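Local coordinates for protein transcriptional activator TenA-1 (Sulfolobus solfataricus P2, PDB 2QZC) that probably acts as a TenA-like thiaminase, a helical enzyme of thiamin breakdown or salvage, at residues Asp39-Tyr51 / Glu199-Thr212. Sequence-based numbering, arbitrary orientation.
Sequences DIFRYYLIQDGKY and EIGFWDASLRKDPT. With IMD (imidazole), chain C.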
loop_
_atom_site.group_PDB
_atom_site.type_symbol
_atom_site.label_atom_id
_atom_site.label_comp_id
_atom_site.label_asym_id
_atom_site.label_seq_id
_atom_site.Cartn_x
_atom_site.Cartn_y
_atom_site.Cartn_z
ATOM N N ASP A 39 18.978 4.158 -27.849
ATOM C CA ASP A 39 17.583 4.442 -28.284
ATOM C C ASP A 39 16.635 3.289 -27.896
ATOM O O ASP A 39 15.451 3.537 -27.581
ATOM C CB ASP A 39 17.428 4.769 -29.791
ATOM C CG ASP A 39 17.626 3.550 -30.720
ATOM O OD1 ASP A 39 18.727 2.963 -30.715
ATOM O OD2 ASP A 39 16.698 3.189 -31.491
ATOM N N ILE A 40 17.147 2.053 -27.939
ATOM C CA ILE A 40 16.346 0.888 -27.544
ATOM C C ILE A 40 16.181 0.907 -26.042
ATOM O O ILE A 40 15.070 0.634 -25.526
ATOM C CB ILE A 40 16.927 -0.424 -28.075
ATOM C CG1 ILE A 40 16.711 -0.456 -29.596
ATOM C CG2 ILE A 40 16.275 -1.650 -27.402
ATOM C CD1 ILE A 40 17.309 -1.657 -30.294
ATOM N N PHE A 41 17.250 1.207 -25.301
ATOM C CA PHE A 41 17.117 1.276 -23.847
ATOM C C PHE A 41 16.148 2.373 -23.424
ATOM O O PHE A 41 15.362 2.196 -22.471
ATOM C CB PHE A 41 18.473 1.520 -23.184
ATOM C CG PHE A 41 18.424 1.431 -21.681
ATOM C CD1 PHE A 41 18.169 0.211 -21.068
ATOM C CD2 PHE A 41 18.730 2.527 -20.896
ATOM C CE1 PHE A 41 18.147 0.109 -19.693
ATOM C CE2 PHE A 41 18.717 2.410 -19.515
ATOM C CZ PHE A 41 18.450 1.192 -18.935
ATOM N N ARG A 42 16.133 3.502 -24.139
ATOM C CA ARG A 42 15.216 4.592 -23.845
ATOM C C ARG A 42 13.769 4.133 -24.045
ATOM O O ARG A 42 12.919 4.377 -23.186
ATOM C CB ARG A 42 15.517 5.805 -24.720
ATOM C CG ARG A 42 14.685 6.971 -24.397
ATOM C CD ARG A 42 15.028 8.220 -25.229
ATOM N NE ARG A 42 14.138 9.319 -24.855
ATOM C CZ ARG A 42 12.960 9.591 -25.421
ATOM N NH1 ARG A 42 12.480 8.878 -26.429
ATOM N NH2 ARG A 42 12.250 10.617 -24.962
ATOM N N TYR A 43 13.511 3.447 -25.153
ATOM C CA TYR A 43 12.176 2.906 -25.462
ATOM C C TYR A 43 11.750 2.000 -24.288
ATOM O O TYR A 43 10.594 2.093 -23.766
ATOM C CB TYR A 43 12.223 2.079 -26.738
ATOM C CG TYR A 43 10.941 1.362 -27.066
ATOM C CD1 TYR A 43 10.607 0.164 -26.444
ATOM C CD2 TYR A 43 10.028 1.895 -27.980
ATOM C CE1 TYR A 43 9.435 -0.487 -26.745
ATOM C CE2 TYR A 43 8.833 1.234 -28.298
ATOM C CZ TYR A 43 8.542 0.034 -27.651
ATOM O OH TYR A 43 7.377 -0.637 -27.937
ATOM N N TYR A 44 12.662 1.109 -23.881
ATOM C CA TYR A 44 12.419 0.174 -22.760
ATOM C C TYR A 44 12.065 0.931 -21.478
ATOM O O TYR A 44 11.105 0.597 -20.745
ATOM C CB TYR A 44 13.645 -0.757 -22.525
ATOM C CG TYR A 44 13.653 -1.384 -21.150
ATOM C CD1 TYR A 44 12.802 -2.451 -20.846
ATOM C CD2 TYR A 44 14.480 -0.888 -20.154
ATOM C CE1 TYR A 44 12.777 -2.970 -19.553
ATOM C CE2 TYR A 44 14.481 -1.422 -18.880
ATOM C CZ TYR A 44 13.618 -2.454 -18.585
ATOM O OH TYR A 44 13.598 -2.949 -17.291
ATOM N N LEU A 45 12.882 1.932 -21.130
ATOM C CA LEU A 45 12.675 2.679 -19.885
ATOM C C LEU A 45 11.329 3.368 -19.836
ATOM O O LEU A 45 10.704 3.457 -18.741
ATOM C CB LEU A 45 13.753 3.736 -19.641
ATOM C CG LEU A 45 15.034 3.222 -19.029
ATOM C CD1 LEU A 45 15.936 4.466 -18.831
ATOM C CD2 LEU A 45 14.858 2.426 -17.688
ATOM N N ILE A 46 10.866 3.864 -20.974
ATOM C CA ILE A 46 9.562 4.504 -21.036
ATOM C C ILE A 46 8.466 3.460 -20.787
ATOM O O ILE A 46 7.587 3.650 -19.924
ATOM C CB ILE A 46 9.352 5.229 -22.353
ATOM C CG1 ILE A 46 10.330 6.418 -22.483
ATOM C CG2 ILE A 46 7.907 5.725 -22.488
ATOM C CD1 ILE A 46 10.399 6.959 -23.955
ATOM N N GLN A 47 8.565 2.303 -21.450
ATOM C CA GLN A 47 7.585 1.234 -21.186
ATOM C C GLN A 47 7.652 0.764 -19.741
ATOM O O GLN A 47 6.610 0.500 -19.113
ATOM C CB GLN A 47 7.798 0.032 -22.131
ATOM C CG GLN A 47 7.445 0.337 -23.566
ATOM C CD GLN A 47 6.026 0.796 -23.777
ATOM O OE1 GLN A 47 5.077 0.071 -23.442
ATOM N NE2 GLN A 47 5.857 2.042 -24.281
ATOM N N ASP A 48 8.858 0.630 -19.190
ATOM C CA ASP A 48 9.006 0.221 -17.802
ATOM C C ASP A 48 8.396 1.256 -16.847
ATOM O O ASP A 48 7.797 0.876 -15.827
ATOM C CB ASP A 48 10.483 -0.053 -17.483
ATOM C CG ASP A 48 10.713 -0.453 -16.067
ATOM O OD1 ASP A 48 10.276 -1.554 -15.705
ATOM O OD2 ASP A 48 11.338 0.340 -15.328
ATOM N N GLY A 49 8.498 2.538 -17.182
ATOM C CA GLY A 49 7.887 3.618 -16.371
ATOM C C GLY A 49 6.374 3.475 -16.275
ATOM O O GLY A 49 5.759 3.750 -15.224
ATOM N N LYS A 50 5.759 3.034 -17.366
ATOM C CA LYS A 50 4.309 2.782 -17.394
ATOM C C LYS A 50 4.000 1.522 -16.597
ATOM O O LYS A 50 3.075 1.493 -15.776
ATOM C CB LYS A 50 3.809 2.632 -18.822
ATOM C CG LYS A 50 4.058 3.866 -19.713
ATOM C CD LYS A 50 3.324 3.784 -21.032
ATOM C CE LYS A 50 1.843 4.066 -20.939
ATOM N NZ LYS A 50 1.566 5.491 -20.558
ATOM N N TYR A 51 4.744 0.456 -16.864
ATOM C CA TYR A 51 4.552 -0.802 -16.189
ATOM C C TYR A 51 4.620 -0.699 -14.663
ATOM O O TYR A 51 3.766 -1.238 -13.926
ATOM C CB TYR A 51 5.612 -1.841 -16.680
ATOM C CG TYR A 51 5.632 -3.119 -15.923
ATOM C CD1 TYR A 51 4.824 -4.186 -16.304
ATOM C CD2 TYR A 51 6.462 -3.296 -14.785
ATOM C CE1 TYR A 51 4.826 -5.389 -15.576
ATOM C CE2 TYR A 51 6.469 -4.474 -14.092
ATOM C CZ TYR A 51 5.646 -5.542 -14.490
ATOM O OH TYR A 51 5.611 -6.785 -13.841
ATOM N N GLU A 199 7.594 -11.419 -19.638
ATOM C CA GLU A 199 8.930 -10.813 -19.487
ATOM C C GLU A 199 9.752 -10.987 -20.750
ATOM O O GLU A 199 10.382 -10.043 -21.260
ATOM C CB GLU A 199 9.658 -11.427 -18.295
ATOM C CG GLU A 199 9.128 -10.989 -16.955
ATOM C CD GLU A 199 9.405 -9.537 -16.642
ATOM O OE1 GLU A 199 10.260 -8.896 -17.305
ATOM O OE2 GLU A 199 8.761 -9.002 -15.700
ATOM N N ILE A 200 9.767 -12.212 -21.286
ATOM C CA ILE A 200 10.473 -12.489 -22.542
ATOM C C ILE A 200 9.928 -11.570 -23.654
ATOM O O ILE A 200 10.703 -10.916 -24.392
ATOM C CB ILE A 200 10.332 -13.961 -22.931
ATOM C CG1 ILE A 200 11.025 -14.858 -21.905
ATOM C CG2 ILE A 200 10.934 -14.209 -24.333
ATOM C CD1 ILE A 200 10.595 -16.352 -21.963
ATOM N N GLY A 201 8.610 -11.506 -23.763
ATOM C CA GLY A 201 7.965 -10.649 -24.736
ATOM C C GLY A 201 8.266 -9.184 -24.542
ATOM O O GLY A 201 8.364 -8.420 -25.503
ATOM N N PHE A 202 8.405 -8.764 -23.290
ATOM C CA PHE A 202 8.697 -7.343 -22.967
ATOM C C PHE A 202 10.066 -6.925 -23.522
ATOM O O PHE A 202 10.197 -5.863 -24.144
ATOM C CB PHE A 202 8.639 -7.140 -21.430
ATOM C CG PHE A 202 8.420 -5.721 -20.995
ATOM C CD1 PHE A 202 9.458 -4.812 -20.918
ATOM C CD2 PHE A 202 7.144 -5.294 -20.641
ATOM C CE1 PHE A 202 9.199 -3.436 -20.551
ATOM C CE2 PHE A 202 6.912 -3.989 -20.224
ATOM C CZ PHE A 202 7.935 -3.070 -20.206
ATOM N N TRP A 203 11.052 -7.795 -23.345
ATOM C CA TRP A 203 12.386 -7.514 -23.904
ATOM C C TRP A 203 12.334 -7.577 -25.425
ATOM O O TRP A 203 12.977 -6.762 -26.091
ATOM C CB TRP A 203 13.410 -8.529 -23.435
ATOM C CG TRP A 203 13.753 -8.741 -22.022
ATOM C CD1 TRP A 203 13.830 -9.961 -21.401
ATOM C CD2 TRP A 203 14.172 -7.777 -21.054
ATOM N NE1 TRP A 203 14.284 -9.809 -20.129
ATOM C CE2 TRP A 203 14.461 -8.487 -19.867
ATOM C CE3 TRP A 203 14.303 -6.366 -21.067
ATOM C CZ2 TRP A 203 14.880 -7.850 -18.663
ATOM C CZ3 TRP A 203 14.715 -5.746 -19.919
ATOM C CH2 TRP A 203 15.017 -6.514 -18.708
ATOM N N ASP A 204 11.641 -8.569 -25.995
ATOM C CA ASP A 204 11.427 -8.731 -27.466
ATOM C C ASP A 204 10.864 -7.416 -28.062
ATOM O O ASP A 204 11.311 -6.891 -29.094
ATOM C CB ASP A 204 10.360 -9.834 -27.839
ATOM C CG ASP A 204 10.752 -11.329 -27.528
ATOM O OD1 ASP A 204 11.940 -11.613 -27.362
ATOM O OD2 ASP A 204 9.807 -12.222 -27.445
ATOM N N ALA A 205 9.817 -6.915 -27.422
ATOM C CA ALA A 205 9.094 -5.737 -27.894
ATOM C C ALA A 205 9.954 -4.478 -27.852
ATOM O O ALA A 205 9.792 -3.582 -28.707
ATOM C CB ALA A 205 7.806 -5.547 -27.083
ATOM N N SER A 206 10.881 -4.419 -26.890
ATOM C CA SER A 206 11.814 -3.299 -26.792
ATOM C C SER A 206 12.868 -3.411 -27.903
ATOM O O SER A 206 13.173 -2.405 -28.548
ATOM C CB SER A 206 12.420 -3.193 -25.397
ATOM O OG SER A 206 11.473 -2.670 -24.467
ATOM N N LEU A 207 13.438 -4.599 -28.141
ATOM C CA LEU A 207 14.408 -4.745 -29.258
ATOM C C LEU A 207 13.808 -4.324 -30.608
ATOM O O LEU A 207 14.491 -3.739 -31.443
ATOM C CB LEU A 207 14.960 -6.179 -29.312
ATOM C CG LEU A 207 15.862 -6.623 -28.177
ATOM C CD1 LEU A 207 16.238 -8.121 -28.318
ATOM C CD2 LEU A 207 17.129 -5.762 -28.096
ATOM N N ARG A 208 12.517 -4.588 -30.810
ATOM C CA ARG A 208 11.816 -4.249 -32.042
ATOM C C ARG A 208 11.262 -2.831 -32.045
ATOM O O ARG A 208 10.823 -2.350 -33.106
ATOM C CB ARG A 208 10.624 -5.192 -32.242
ATOM C CG ARG A 208 10.963 -6.656 -32.483
ATOM C CD ARG A 208 9.738 -7.416 -32.931
ATOM N NE ARG A 208 8.694 -7.440 -31.902
ATOM C CZ ARG A 208 8.392 -8.454 -31.099
ATOM N NH1 ARG A 208 8.995 -9.615 -31.165
ATOM N NH2 ARG A 208 7.429 -8.311 -30.192
ATOM N N LYS A 209 11.218 -2.160 -30.885
ATOM C CA LYS A 209 10.515 -0.897 -30.715
ATOM C C LYS A 209 9.091 -1.017 -31.270
ATOM O O LYS A 209 8.673 -0.257 -32.147
ATOM C CB LYS A 209 11.288 0.303 -31.280
ATOM C CG LYS A 209 12.602 0.526 -30.548
ATOM C CD LYS A 209 13.238 1.909 -30.796
ATOM C CE LYS A 209 13.447 2.205 -32.235
ATOM N NZ LYS A 209 13.912 3.647 -32.341
ATOM N N ASP A 210 8.326 -1.966 -30.716
ATOM C CA ASP A 210 6.947 -2.212 -31.154
ATOM C C ASP A 210 6.045 -0.985 -31.042
ATOM O O ASP A 210 6.270 -0.123 -30.207
ATOM C CB ASP A 210 6.279 -3.321 -30.350
ATOM C CG ASP A 210 6.729 -4.715 -30.701
ATOM O OD1 ASP A 210 7.380 -4.931 -31.774
ATOM O OD2 ASP A 210 6.343 -5.625 -29.919
ATOM N N PRO A 211 4.978 -0.910 -31.871
ATOM C CA PRO A 211 4.042 0.215 -31.786
ATOM C C PRO A 211 3.472 0.454 -30.387
ATOM O O PRO A 211 2.989 -0.480 -29.751
ATOM C CB PRO A 211 2.906 -0.195 -32.717
ATOM C CG PRO A 211 3.578 -1.069 -33.741
ATOM C CD PRO A 211 4.633 -1.826 -32.984
ATOM N N THR A 212 3.501 1.702 -29.959
ATOM C CA THR A 212 3.038 2.107 -28.630
ATOM C C THR A 212 1.662 2.763 -28.717
ATOM O O THR A 212 1.482 3.912 -28.351
ATOM C CB THR A 212 4.090 2.995 -27.977
ATOM O OG1 THR A 212 4.386 4.106 -28.855
ATOM C CG2 THR A 212 5.410 2.238 -27.683
HETATM N N1 IMD C . 9.112 -6.251 -16.031
HETATM C C2 IMD C . 9.700 -5.289 -15.356
HETATM N N3 IMD C . 9.553 -4.176 -16.051
HETATM C C4 IMD C . 8.834 -4.436 -17.146
HETATM C C5 IMD C . 8.535 -5.774 -17.141
#
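In the all-helical heme oxygenase-like fold of the TenA family, helix 38-63 packs against the last helix, 186-208, whose Schellman turn at Lys209 closes one end of the contact while a pocket holding imidazole lies at the other. With Tyr43 CG anti to the backbone N (chi1 174°), Lys209 CA sits over one ring face, 3.8 Å from the centroid, a CH-pi contact. The hydroxyl donates to Asp210 O at 2.6 Å, tilted 25° from the carbonyl plane, and is also hydrogen-bonded to Asn109 ND2. A phenylalanine here would probably leave Asp210 O without this donor and Asn109 ND2 without this partner. Lys209 NZ meets the anti lone pair of Asp39 OD2 (2.9 Å) in one of two Asp39 conformers, a perhaps impermanent salt bridge whose charges suit this solvent-exposed end. Ser206 CA lies 5.4 Å from Tyr44 CA, consistent with a small residue there. Deeper in, flat Phe202 is a knob among Tyr44, Gln47, Asp48 and Tyr51, and Tyr44 CE1 meets Trp203 CZ3 at 3.4 Å. The imidazole, probably from the crystallisation liquor, lies flat against Tyr51 and turns its C4 edge toward Phe202's face; N3 donates to Asp48 OD1 (2.7 Å), N1 to Glu199 OE2 (2.8 Å), which Tyr115 OH also bonds.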